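Local coordinates for protein GDNF family receptor alpha-3 (PDB 2GH0) that binds artemin, a growth factor that supports survival of sensory and sympathetic neurons, leading to autophosphorylation and activation of the RET receptor, at residues C46-F54 with Y142-M150; A95-R103 with E176-F184. One frame throughout, in Å; residues are numbered along the deposited sequence.

This chain holds two GDNF/GAS1 domains of the receptor's extracellular part, and the contacts divide between them. Contact 1 is the joint from one to the other: helix 43-56 of the first domain meets the end of helix 135-143 and the turns after it in the second. Contact 2 lies wholly within the second, where helix 98-106 packs on helix 175-186. Their segments alternate along the sequence, 46-54, 95-103, 142-150, 176-184, and their centres are about 19 Å apart. Met150, from contact 1, touches Arg102 and Leu181 of contact 2, tying the interdomain joint to the helix pair of contact 2.

Contact 1 of 2, residues C46-F54 with Y142-M150; sequences CLRQLLTFF and YLGLIGTAM
Phe54 drops its ring between Leu143 and Ile146. Its CB and CG lie near the carbonyl oxygen of Leu143. CG stands anti to the carbonyl carbon and beside the backbone N (chi1 -69°), which aims the ring at the second segment. Both neighbours meet it obliquely: on one side CD2 rests 3.9 Å from CB of Leu143 and CE2 goes on to that leucine's CD1, while on the other CE1 reaches CG2 of Ile146 at 3.7 Å. At the tip, CZ comes to 4.2 Å from CD1 of Ile146. Over one face, centred on the ring, sits CD2 of Phe53.

Two turns earlier on the helix the backbones themselves close in, with the CA atoms of Leu47 and Gly147 4.2 Å apart. Gly147 sits in a type II turn with a positive phi of 101°; a side chain there would run into Leu51 CG and Leu47 O, so glycine is what permits this approach. The carbonyl oxygen of Gly147 is wedged between two leucines, 3.4 Å from CG of Leu47 and 3.5 Å from CD1 of Leu51. The other methyl of Leu51, CD2, packs against the Ile146 oxygen and CG2 of Thr148. Thr148 braces the turn, its OG1 giving a 2.6 Å bond to Leu145 O and accepting from Met150 N in an ST turn.

The whole is a buried, largely apolar joint between the two domains: Leu66 of helix 59-66 backs Leu143 and Ile146, Arg114 of helix 109-121 bonds Gly144 O, and Ala90 of helix 87-90 touches Leu47 and Leu50.

Contact 2 of 2, residues A95-R103 with E176-F184; sequences APNCLELRR and EECEMLEGF
Glu177 reaches across to Arg102 in the salt bridge of this helix pair. Its chain is extended beyond CG, and OE2 accepts a hydrogen bond from NH2 of Arg102 at 2.9 Å with an N-H...O angle of 152°. The oxygen lies in the guanidinium plane, at its edge, but the arginine comes in from above the carboxylate, the two planes being turned 48° apart.

Cys178 follows, with SG 3.7 Å from CB of Cys98 although the two cysteines are not bonded to each other: Cys98 pairs with Cys166 and Cys178 with Cys168. CB of Cys178 also receives CD1 of Leu99 at 4.0 Å.

One turn on, Leu181 sends CD2 into the middle of the interface. This methyl meets the carbonyl oxygen of Cys98 at 3.6 Å, CD2 of Leu99, and CD of Arg102 at 3.7 Å, then lies over one face of the guanidinium. The arginine chain runs alongside that methyl, and its bend at chi3 takes the guanidinium to Glu177. A leucine in place of Arg102 would probably leave the Glu177 carboxylate without its charge partner and Leu181 CD2 without the flat group it lies against.

Last comes Glu182, whose CG packs 3.9 Å from SG of Cys98, while its carboxylate turns off to Ser186.

Asn97 caps helix 98-106, OD1 accepting from Leu99 N, and its ND2 bonds Ser171. The axes of the short segments 98-103 and 176-184 approach to 9.7 Å, at 68° between their N-to-C directions. The two disulfides stitch both helices to the Cys166-Cys168 stretch that follows strand 162-164, consistent with the cysteine-rich helical build of a GDNF/GAS1 domain.

Contact 1 of 2, residues C46-F54 with Y142-M150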
ATOM      1  N   CYS C  46      -9.377  34.657   4.488  1.00 33.76           N
ATOM      2  CA  CYS C  46     -10.785  34.563   3.990  1.00 33.55           C
ATOM      3  C   CYS C  46     -11.089  35.672   2.995  1.00 34.01           C
ATOM      4  O   CYS C  46     -11.640  35.455   1.906  1.00 33.53           O
ATOM      5  CB  CYS C  46     -11.725  34.587   5.194  1.00 33.93           C
ATOM      6  SG  CYS C  46     -13.483  34.808   4.796  1.00 35.89           S
ATOM      7  N   LEU C  47     -10.684  36.892   3.342  1.00 33.38           N
ATOM      8  CA  LEU C  47     -10.969  38.052   2.486  1.00 34.04           C
ATOM      9  C   LEU C  47     -10.269  37.857   1.127  1.00 32.14           C
ATOM     10  O   LEU C  47     -10.840  38.130   0.095  1.00 33.98           O
ATOM     11  CB  LEU C  47     -10.423  39.319   3.199  1.00 33.93           C
ATOM     12  CG  LEU C  47     -11.313  40.315   3.895  1.00 36.58           C
ATOM     13  CD1 LEU C  47     -12.799  39.917   4.143  1.00 38.31           C
ATOM     14  CD2 LEU C  47     -10.523  41.050   5.074  1.00 35.03           C
ATOM     15  N   ARG C  48      -9.036  37.394   1.137  1.00 32.89           N
ATOM     16  CA  ARG C  48      -8.255  37.202  -0.079  1.00 33.56           C
ATOM     17  C   ARG C  48      -8.891  36.098  -0.968  1.00 34.57           C
ATOM     18  O   ARG C  48      -8.955  36.230  -2.193  1.00 35.28           O
ATOM     19  CB  ARG C  48      -6.823  36.773   0.287  1.00 35.22           C
ATOM     20  CG  ARG C  48      -5.923  36.500  -0.911  1.00 39.49           C
ATOM     21  CD  ARG C  48      -5.788  37.781  -1.770  1.00 46.79           C
ATOM     22  NE  ARG C  48      -6.637  37.691  -2.974  1.00 49.00           N
ATOM     23  CZ  ARG C  48      -6.703  38.615  -3.932  1.00 49.27           C
ATOM     24  NH1 ARG C  48      -5.980  39.740  -3.861  1.00 52.24           N
ATOM     25  NH2 ARG C  48      -7.456  38.394  -4.986  1.00 49.65           N
ATOM     26  N   GLN C  49      -9.392  35.047  -0.342  1.00 33.33           N
ATOM     27  CA  GLN C  49     -10.087  33.961  -1.128  1.00 32.71           C
ATOM     28  C   GLN C  49     -11.424  34.428  -1.695  1.00 32.31           C
ATOM     29  O   GLN C  49     -11.847  33.983  -2.781  1.00 31.71           O
ATOM     30  CB  GLN C  49     -10.236  32.684  -0.282  1.00 32.17           C
ATOM     31  CG  GLN C  49      -8.876  32.037   0.070  1.00 34.68           C
ATOM     32  CD  GLN C  49      -8.101  31.725  -1.221  1.00 41.00           C
ATOM     33  OE1 GLN C  49      -8.587  31.008  -2.087  1.00 48.91           O
ATOM     34  NE2 GLN C  49      -6.951  32.335  -1.381  1.00 46.94           N
ATOM     35  N   LEU C  50     -12.126  35.299  -0.975  1.00 31.54           N
ATOM     36  CA  LEU C  50     -13.339  35.964  -1.514  1.00 31.68           C
ATOM     37  C   LEU C  50     -13.022  36.826  -2.745  1.00 31.22           C
ATOM     38  O   LEU C  50     -13.735  36.759  -3.780  1.00 32.10           O
ATOM     39  CB  LEU C  50     -14.075  36.787  -0.410  1.00 31.81           C
ATOM     40  CG  LEU C  50     -14.850  35.930   0.610  1.00 32.11           C
ATOM     41  CD1 LEU C  50     -15.227  36.811   1.752  1.00 34.63           C
ATOM     42  CD2 LEU C  50     -16.143  35.323   0.004  1.00 31.01           C
ATOM     43  N   LEU C  51     -11.967  37.621  -2.653  1.00 31.86           N
ATOM     44  CA  LEU C  51     -11.578  38.482  -3.760  1.00 32.24           C
ATOM     45  C   LEU C  51     -11.261  37.653  -4.993  1.00 30.32           C
ATOM     46  O   LEU C  51     -11.704  37.978  -6.113  1.00 30.73           O
ATOM     47  CB  LEU C  51     -10.369  39.334  -3.380  1.00 33.79           C
ATOM     48  CG  LEU C  51     -10.688  40.574  -2.505  1.00 34.40           C
ATOM     49  CD1 LEU C  51      -9.377  41.080  -1.966  1.00 39.29           C
ATOM     50  CD2 LEU C  51     -11.406  41.660  -3.283  1.00 36.27           C
ATOM     51  N   THR C  52     -10.522  36.581  -4.789  1.00 31.20           N
ATOM     52  CA  THR C  52     -10.164  35.666  -5.909  1.00 30.90           C
ATOM     53  C   THR C  52     -11.401  35.044  -6.496  1.00 30.91           C
ATOM     54  O   THR C  52     -11.520  34.922  -7.726  1.00 31.40           O
ATOM     55  CB  THR C  52      -9.262  34.575  -5.406  1.00 30.79           C
ATOM     56  OG1 THR C  52      -8.070  35.215  -4.933  1.00 32.00           O
ATOM     57  CG2 THR C  52      -8.916  33.586  -6.506  1.00 33.54           C
ATOM     58  N   PHE C  53     -12.340  34.666  -5.634  1.00 29.94           N
ATOM     59  CA  PHE C  53     -13.541  33.991  -6.132  1.00 31.27           C
ATOM     60  C   PHE C  53     -14.274  34.900  -7.117  1.00 32.03           C
ATOM     61  O   PHE C  53     -14.657  34.467  -8.166  1.00 33.86           O
ATOM     62  CB  PHE C  53     -14.534  33.597  -4.992  1.00 30.66           C
ATOM     63  CG  PHE C  53     -15.827  33.010  -5.532  1.00 32.07           C
ATOM     64  CD1 PHE C  53     -15.863  31.685  -5.915  1.00 33.62           C
ATOM     65  CD2 PHE C  53     -16.968  33.818  -5.718  1.00 36.41           C
ATOM     66  CE1 PHE C  53     -17.019  31.101  -6.454  1.00 32.06           C
ATOM     67  CE2 PHE C  53     -18.155  33.286  -6.265  1.00 33.91           C
ATOM     68  CZ  PHE C  53     -18.164  31.902  -6.647  1.00 34.33           C
ATOM     69  N   PHE C  54     -14.555  36.152  -6.751  1.00 32.37           N
ATOM     70  CA  PHE C  54     -15.308  37.009  -7.656  1.00 32.32           C
ATOM     71  C   PHE C  54     -14.459  37.448  -8.871  1.00 33.25           C
ATOM     72  O   PHE C  54     -14.989  37.760  -9.934  1.00 33.74           O
ATOM     73  CB  PHE C  54     -15.910  38.206  -6.870  1.00 31.56           C
ATOM     74  CG  PHE C  54     -16.968  37.776  -5.960  1.00 32.06           C
ATOM     75  CD1 PHE C  54     -16.725  37.574  -4.612  1.00 33.45           C
ATOM     76  CD2 PHE C  54     -18.209  37.440  -6.500  1.00 30.87           C
ATOM     77  CE1 PHE C  54     -17.740  37.089  -3.792  1.00 35.80           C
ATOM     78  CE2 PHE C  54     -19.228  36.956  -5.714  1.00 32.60           C
ATOM     79  CZ  PHE C  54     -19.008  36.744  -4.371  1.00 35.50           C
ATOM     80  N   TYR C 142     -20.252  46.109  -7.742  1.00 33.12           N
ATOM     81  CA  TYR C 142     -20.758  45.740  -6.403  1.00 34.77           C
ATOM     82  C   TYR C 142     -20.089  44.466  -5.885  1.00 34.56           C
ATOM     83  O   TYR C 142     -19.503  44.476  -4.791  1.00 35.30           O
ATOM     84  CB  TYR C 142     -22.277  45.557  -6.447  1.00 34.57           C
ATOM     85  CG  TYR C 142     -22.861  45.109  -5.102  1.00 35.10           C
ATOM     86  CD1 TYR C 142     -23.048  46.008  -4.053  1.00 36.47           C
ATOM     87  CD2 TYR C 142     -23.212  43.779  -4.892  1.00 37.03           C
ATOM     88  CE1 TYR C 142     -23.594  45.583  -2.820  1.00 36.03           C
ATOM     89  CE2 TYR C 142     -23.757  43.343  -3.646  1.00 38.32           C
ATOM     90  CZ  TYR C 142     -23.910  44.272  -2.614  1.00 34.10           C
ATOM     91  OH  TYR C 142     -24.383  43.740  -1.407  1.00 36.64           O
ATOM     92  N   LEU C 143     -20.106  43.384  -6.677  1.00 33.62           N
ATOM     93  CA  LEU C 143     -19.465  42.140  -6.246  1.00 32.58           C
ATOM     94  C   LEU C 143     -17.963  42.256  -6.099  1.00 33.38           C
ATOM     95  O   LEU C 143     -17.370  41.614  -5.232  1.00 33.01           O
ATOM     96  CB  LEU C 143     -19.863  40.914  -7.115  1.00 32.67           C
ATOM     97  CG  LEU C 143     -21.395  40.649  -7.263  1.00 39.13           C
ATOM     98  CD1 LEU C 143     -21.501  39.408  -8.088  1.00 42.21           C
ATOM     99  CD2 LEU C 143     -22.001  40.405  -5.953  1.00 43.39           C
ATOM    100  N   GLY C 144     -17.366  43.130  -6.881  1.00 33.88           N
ATOM    101  CA  GLY C 144     -15.939  43.516  -6.760  1.00 34.58           C
ATOM    102  C   GLY C 144     -15.515  44.164  -5.439  1.00 33.42           C
ATOM    103  O   GLY C 144     -14.315  44.314  -5.174  1.00 33.70           O
ATOM    104  N   LEU C 145     -16.470  44.485  -4.562  1.00 32.91           N
ATOM    105  CA  LEU C 145     -16.107  45.028  -3.225  1.00 33.82           C
ATOM    106  C   LEU C 145     -16.024  43.911  -2.159  1.00 33.41           C
ATOM    107  O   LEU C 145     -15.448  44.125  -1.096  1.00 31.92           O
ATOM    108  CB  LEU C 145     -17.085  46.171  -2.793  1.00 33.48           C
ATOM    109  CG  LEU C 145     -16.800  47.516  -3.487  1.00 35.26           C
ATOM    110  CD1 LEU C 145     -18.008  48.410  -3.288  1.00 33.91           C
ATOM    111  CD2 LEU C 145     -15.573  48.159  -2.922  1.00 38.80           C
ATOM    112  N   ILE C 146     -16.474  42.699  -2.507  1.00 33.27           N
ATOM    113  CA  ILE C 146     -16.526  41.600  -1.551  1.00 33.63           C
ATOM    114  C   ILE C 146     -15.144  41.015  -1.331  1.00 33.87           C
ATOM    115  O   ILE C 146     -14.450  40.660  -2.294  1.00 34.80           O
ATOM    116  CB  ILE C 146     -17.567  40.558  -1.970  1.00 34.75           C
ATOM    117  CG1 ILE C 146     -18.905  41.193  -1.941  1.00 37.21           C
ATOM    118  CG2 ILE C 146     -17.707  39.449  -0.922  1.00 34.73           C
ATOM    119  CD1 ILE C 146     -19.945  40.395  -2.525  1.00 55.07           C
ATOM    120  N   GLY C 147     -14.689  41.037  -0.068  1.00 33.15           N
ATOM    121  CA  GLY C 147     -13.280  40.736   0.240  1.00 33.48           C
ATOM    122  C   GLY C 147     -12.412  41.988   0.490  1.00 35.26           C
ATOM    123  O   GLY C 147     -11.221  41.861   0.857  1.00 33.23           O
ATOM    124  N   THR C 148     -12.953  43.181   0.262  1.00 35.11           N
ATOM    125  CA  THR C 148     -12.225  44.415   0.611  1.00 36.93           C
ATOM    126  C   THR C 148     -12.635  44.872   2.015  1.00 36.31           C
ATOM    127  O   THR C 148     -13.508  44.268   2.646  1.00 35.77           O
ATOM    128  CB  THR C 148     -12.529  45.567  -0.358  1.00 38.10           C
ATOM    129  OG1 THR C 148     -13.911  45.984  -0.199  1.00 36.11           O
ATOM    130  CG2 THR C 148     -12.216  45.206  -1.825  1.00 38.60           C
ATOM    131  N   ALA C 149     -12.039  45.954   2.505  1.00 36.63           N
ATOM    132  CA  ALA C 149     -12.523  46.564   3.736  1.00 36.89           C
ATOM    133  C   ALA C 149     -13.979  47.024   3.592  1.00 37.17           C
ATOM    134  O   ALA C 149     -14.706  47.097   4.594  1.00 39.66           O
ATOM    135  CB  ALA C 149     -11.622  47.760   4.175  1.00 38.01           C
ATOM    136  N   MET C 150     -14.428  47.325   2.370  1.00 35.23           N
ATOM    137  CA  MET C 150     -15.790  47.785   2.176  1.00 34.52           C
ATOM    138  C   MET C 150     -16.700  46.672   1.724  1.00 33.29           C
ATOM    139  O   MET C 150     -17.458  46.895   0.780  1.00 34.90           O
ATOM    140  CB  MET C 150     -15.859  48.865   1.089  1.00 34.30           C
ATOM    141  CG  MET C 150     -14.980  50.090   1.333  1.00 40.31           C
ATOM    142  SD  MET C 150     -15.600  51.165   2.578  1.00 44.00           S
ATOM    143  CE  MET C 150     -16.656  52.300   1.742  1.00 43.09           C
TER

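Contact 2 of 2, residues A95-R103 with E176-F184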
ATOM      1  N   ALA C  95     -18.802  46.832  14.268  1.00 42.37           N
ATOM      2  CA  ALA C  95     -19.072  47.719  13.127  1.00 40.33           C
ATOM      3  C   ALA C  95     -18.526  49.118  13.407  1.00 39.13           C
ATOM      4  O   ALA C  95     -18.943  49.767  14.388  1.00 39.61           O
ATOM      5  CB  ALA C  95     -20.552  47.774  12.832  1.00 41.45           C
ATOM      6  N   PRO C  96     -17.579  49.597  12.576  1.00 37.33           N
ATOM      7  CA  PRO C  96     -17.001  50.914  12.824  1.00 36.56           C
ATOM      8  C   PRO C  96     -17.800  52.032  12.199  1.00 34.58           C
ATOM      9  O   PRO C  96     -18.785  51.777  11.533  1.00 34.39           O
ATOM     10  CB  PRO C  96     -15.636  50.821  12.136  1.00 36.93           C
ATOM     11  CG  PRO C  96     -15.887  49.972  10.997  1.00 37.81           C
ATOM     12  CD  PRO C  96     -16.989  48.979  11.378  1.00 37.89           C
ATOM     13  N   ASN C  97     -17.372  53.275  12.411  1.00 33.28           N
ATOM     14  CA  ASN C  97     -18.012  54.389  11.718  1.00 33.81           C
ATOM     15  C   ASN C  97     -17.780  54.242  10.206  1.00 33.72           C
ATOM     16  O   ASN C  97     -16.707  53.777   9.746  1.00 32.98           O
ATOM     17  CB  ASN C  97     -17.473  55.719  12.252  1.00 34.46           C
ATOM     18  CG  ASN C  97     -18.103  56.890  11.582  1.00 34.46           C
ATOM     19  OD1 ASN C  97     -17.630  57.308  10.541  1.00 39.78           O
ATOM     20  ND2 ASN C  97     -19.188  57.435  12.176  1.00 39.16           N
ATOM     21  N   CYS C  98     -18.782  54.547   9.403  1.00 34.90           N
ATOM     22  CA  CYS C  98     -18.598  54.287   7.950  1.00 34.62           C
ATOM     23  C   CYS C  98     -17.434  55.061   7.314  1.00 33.63           C
ATOM     24  O   CYS C  98     -16.796  54.524   6.384  1.00 33.03           O
ATOM     25  CB  CYS C  98     -19.837  54.640   7.181  1.00 37.94           C
ATOM     26  SG  CYS C  98     -21.241  53.537   7.568  1.00 43.98           S
ATOM     27  N   LEU C  99     -17.243  56.310   7.775  1.00 30.47           N
ATOM     28  CA  LEU C  99     -16.178  57.222   7.297  1.00 31.08           C
ATOM     29  C   LEU C  99     -14.777  56.760   7.689  1.00 32.50           C
ATOM     30  O   LEU C  99     -13.850  56.878   6.881  1.00 35.38           O
ATOM     31  CB  LEU C  99     -16.400  58.677   7.773  1.00 30.25           C
ATOM     32  CG  LEU C  99     -17.702  59.299   7.263  1.00 29.60           C
ATOM     33  CD1 LEU C  99     -17.891  60.637   7.932  1.00 31.62           C
ATOM     34  CD2 LEU C  99     -17.739  59.359   5.715  1.00 32.54           C
ATOM     35  N   GLU C 100     -14.615  56.250   8.910  1.00 32.43           N
ATOM     36  CA  GLU C 100     -13.399  55.443   9.267  1.00 32.39           C
ATOM     37  C   GLU C 100     -13.111  54.210   8.422  1.00 33.69           C
ATOM     38  O   GLU C 100     -11.972  53.940   8.044  1.00 34.41           O
ATOM     39  CB  GLU C 100     -13.514  55.028  10.727  1.00 33.81           C
ATOM     40  CG  GLU C 100     -13.377  56.273  11.559  1.00 39.36           C
ATOM     41  CD  GLU C 100     -12.222  57.124  11.033  1.00 49.94           C
ATOM     42  OE1 GLU C 100     -11.111  56.463  10.886  1.00 51.58           O
ATOM     43  OE2 GLU C 100     -12.412  58.406  10.793  1.00 50.95           O
ATOM     44  N   LEU C 101     -14.134  53.411   8.191  1.00 31.87           N
ATOM     45  CA  LEU C 101     -14.012  52.274   7.278  1.00 31.60           C
ATOM     46  C   LEU C 101     -13.527  52.659   5.850  1.00 31.93           C
ATOM     47  O   LEU C 101     -12.625  52.009   5.283  1.00 32.31           O
ATOM     48  CB  LEU C 101     -15.383  51.589   7.203  1.00 32.42           C
ATOM     49  CG  LEU C 101     -15.439  50.178   6.628  1.00 30.38           C
ATOM     50  CD1 LEU C 101     -14.442  49.187   7.361  1.00 35.20           C
ATOM     51  CD2 LEU C 101     -16.912  49.630   6.581  1.00 34.36           C
ATOM     52  N   ARG C 102     -14.173  53.662   5.223  1.00 31.85           N
ATOM     53  CA  ARG C 102     -13.700  54.169   3.925  1.00 31.97           C
ATOM     54  C   ARG C 102     -12.253  54.636   3.968  1.00 31.42           C
ATOM     55  O   ARG C 102     -11.519  54.475   3.006  1.00 32.33           O
ATOM     56  CB  ARG C 102     -14.542  55.360   3.465  1.00 32.82           C
ATOM     57  CG  ARG C 102     -14.372  55.637   1.954  1.00 35.65           C
ATOM     58  CD  ARG C 102     -15.284  56.779   1.431  1.00 34.03           C
ATOM     59  NE  ARG C 102     -15.097  57.993   2.248  1.00 34.46           N
ATOM     60  CZ  ARG C 102     -15.862  59.079   2.154  1.00 36.52           C
ATOM     61  NH1 ARG C 102     -16.803  59.121   1.236  1.00 38.39           N
ATOM     62  NH2 ARG C 102     -15.651  60.140   2.939  1.00 34.70           N
ATOM     63  N   ARG C 103     -11.850  55.218   5.086  1.00 28.52           N
ATOM     64  CA  ARG C 103     -10.463  55.682   5.250  1.00 30.74           C
ATOM     65  C   ARG C 103      -9.476  54.504   5.249  1.00 33.49           C
ATOM     66  O   ARG C 103      -8.225  54.672   4.801  1.00 31.48           O
ATOM     67  CB  ARG C 103     -10.317  56.420   6.546  1.00 30.90           C
ATOM     68  CG  ARG C 103      -8.881  57.125   6.627  1.00 29.43           C
ATOM     69  CD  ARG C 103      -8.932  58.136   7.702  1.00 39.19           C
ATOM     70  NE  ARG C 103      -7.931  57.852   8.741  1.00 48.83           N
ATOM     71  CZ  ARG C 103      -8.083  56.888   9.660  1.00 50.44           C
ATOM     72  NH1 ARG C 103      -9.200  56.089   9.669  1.00 51.50           N
ATOM     73  NH2 ARG C 103      -7.096  56.739  10.563  1.00 53.32           N
ATOM     74  N   GLU C 176     -24.098  63.849   7.916  1.00 32.66           N
ATOM     75  CA  GLU C 176     -24.627  63.726   6.538  1.00 34.26           C
ATOM     76  C   GLU C 176     -23.641  63.049   5.571  1.00 32.26           C
ATOM     77  O   GLU C 176     -24.044  62.344   4.683  1.00 30.34           O
ATOM     78  CB  GLU C 176     -25.075  65.058   5.978  1.00 34.78           C
ATOM     79  CG  GLU C 176     -26.258  65.631   6.752  1.00 37.44           C
ATOM     80  CD  GLU C 176     -26.626  67.067   6.351  1.00 41.22           C
ATOM     81  OE1 GLU C 176     -25.866  68.056   6.624  1.00 46.55           O
ATOM     82  OE2 GLU C 176     -27.734  67.199   5.786  1.00 50.46           O
ATOM     83  N   GLU C 177     -22.352  63.363   5.696  1.00 33.34           N
ATOM     84  CA  GLU C 177     -21.371  62.768   4.818  1.00 33.39           C
ATOM     85  C   GLU C 177     -21.401  61.287   5.049  1.00 33.49           C
ATOM     86  O   GLU C 177     -21.281  60.505   4.110  1.00 34.71           O
ATOM     87  CB  GLU C 177     -19.971  63.295   5.097  1.00 33.89           C
ATOM     88  CG  GLU C 177     -19.055  62.968   3.932  1.00 38.00           C
ATOM     89  CD  GLU C 177     -17.582  63.291   4.153  1.00 43.52           C
ATOM     90  OE1 GLU C 177     -17.238  64.073   5.061  1.00 44.18           O
ATOM     91  OE2 GLU C 177     -16.782  62.729   3.375  1.00 47.02           O
ATOM     92  N   CYS C 178     -21.606  60.886   6.300  1.00 33.97           N
ATOM     93  CA  CYS C 178     -21.602  59.451   6.630  1.00 32.70           C
ATOM     94  C   CYS C 178     -22.794  58.789   6.003  1.00 31.68           C
ATOM     95  O   CYS C 178     -22.682  57.702   5.445  1.00 30.60           O
ATOM     96  CB  CYS C 178     -21.659  59.251   8.141  1.00 34.76           C
ATOM     97  SG  CYS C 178     -21.435  57.572   8.694  1.00 38.16           S
ATOM     98  N   GLU C 179     -23.959  59.426   6.115  1.00 30.31           N
ATOM     99  CA  GLU C 179     -25.222  58.779   5.655  1.00 31.67           C
ATOM    100  C   GLU C 179     -25.186  58.650   4.136  1.00 30.42           C
ATOM    101  O   GLU C 179     -25.727  57.747   3.553  1.00 31.40           O
ATOM    102  CB  GLU C 179     -26.408  59.652   6.076  1.00 31.95           C
ATOM    103  CG  GLU C 179     -26.788  59.551   7.572  1.00 33.13           C
ATOM    104  CD  GLU C 179     -27.877  60.539   8.022  1.00 34.90           C
ATOM    105  OE1 GLU C 179     -28.193  61.497   7.256  1.00 34.05           O
ATOM    106  OE2 GLU C 179     -28.334  60.438   9.203  1.00 34.86           O
ATOM    107  N   MET C 180     -24.617  59.649   3.493  1.00 32.02           N
ATOM    108  CA  MET C 180     -24.422  59.614   2.034  1.00 32.50           C
ATOM    109  C   MET C 180     -23.642  58.386   1.579  1.00 31.53           C
ATOM    110  O   MET C 180     -24.052  57.702   0.671  1.00 30.96           O
ATOM    111  CB  MET C 180     -23.695  60.895   1.636  1.00 33.90           C
ATOM    112  CG  MET C 180     -23.103  60.826   0.244  1.00 40.96           C
ATOM    113  SD  MET C 180     -24.340  60.872  -1.037  1.00 53.09           S
ATOM    114  CE  MET C 180     -24.718  62.542  -0.833  1.00 39.20           C
ATOM    115  N   LEU C 181     -22.535  58.092   2.248  1.00 30.37           N
ATOM    116  CA  LEU C 181     -21.719  56.893   1.913  1.00 29.97           C
ATOM    117  C   LEU C 181     -22.497  55.642   2.200  1.00 29.66           C
ATOM    118  O   LEU C 181     -22.627  54.765   1.352  1.00 33.39           O
ATOM    119  CB  LEU C 181     -20.402  56.936   2.732  1.00 30.66           C
ATOM    120  CG  LEU C 181     -19.448  55.724   2.644  1.00 31.01           C
ATOM    121  CD1 LEU C 181     -19.046  55.446   1.202  1.00 34.29           C
ATOM    122  CD2 LEU C 181     -18.264  56.036   3.512  1.00 30.63           C
ATOM    123  N   GLU C 182     -23.028  55.526   3.407  1.00 30.33           N
ATOM    124  CA  GLU C 182     -23.832  54.355   3.810  1.00 32.42           C
ATOM    125  C   GLU C 182     -25.001  54.114   2.826  1.00 30.87           C
ATOM    126  O   GLU C 182     -25.284  52.960   2.400  1.00 33.86           O
ATOM    127  CB  GLU C 182     -24.395  54.615   5.226  1.00 33.44           C
ATOM    128  CG  GLU C 182     -24.727  53.288   5.902  1.00 40.06           C
ATOM    129  CD  GLU C 182     -26.135  52.710   5.537  1.00 44.14           C
ATOM    130  OE1 GLU C 182     -27.042  53.493   5.142  1.00 43.08           O
ATOM    131  OE2 GLU C 182     -26.332  51.481   5.753  1.00 43.65           O
ATOM    132  N   GLY C 183     -25.732  55.202   2.566  1.00 31.55           N
ATOM    133  CA  GLY C 183     -26.904  55.176   1.694  1.00 31.47           C
ATOM    134  C   GLY C 183     -26.635  54.686   0.282  1.00 33.94           C
ATOM    135  O   GLY C 183     -27.481  54.122  -0.353  1.00 33.09           O
ATOM    136  N   PHE C 184     -25.451  54.967  -0.241  1.00 35.41           N
ATOM    137  CA  PHE C 184     -25.036  54.516  -1.579  1.00 37.51           C
ATOM    138  C   PHE C 184     -25.102  52.991  -1.715  1.00 38.56           C
ATOM    139  O   PHE C 184     -25.308  52.472  -2.812  1.00 39.03           O
ATOM    140  CB  PHE C 184     -23.618  55.067  -1.915  1.00 38.02           C
ATOM    141  CG  PHE C 184     -23.348  55.145  -3.373  1.00 39.99           C
ATOM    142  CD1 PHE C 184     -23.840  56.182  -4.133  1.00 46.36           C
ATOM    143  CD2 PHE C 184     -22.640  54.135  -4.013  1.00 45.35           C
ATOM    144  CE1 PHE C 184     -23.598  56.244  -5.515  1.00 45.91           C
ATOM    145  CE2 PHE C 184     -22.403  54.169  -5.442  1.00 42.95           C
ATOM    146  CZ  PHE C 184     -22.892  55.230  -6.163  1.00 42.70           C
TER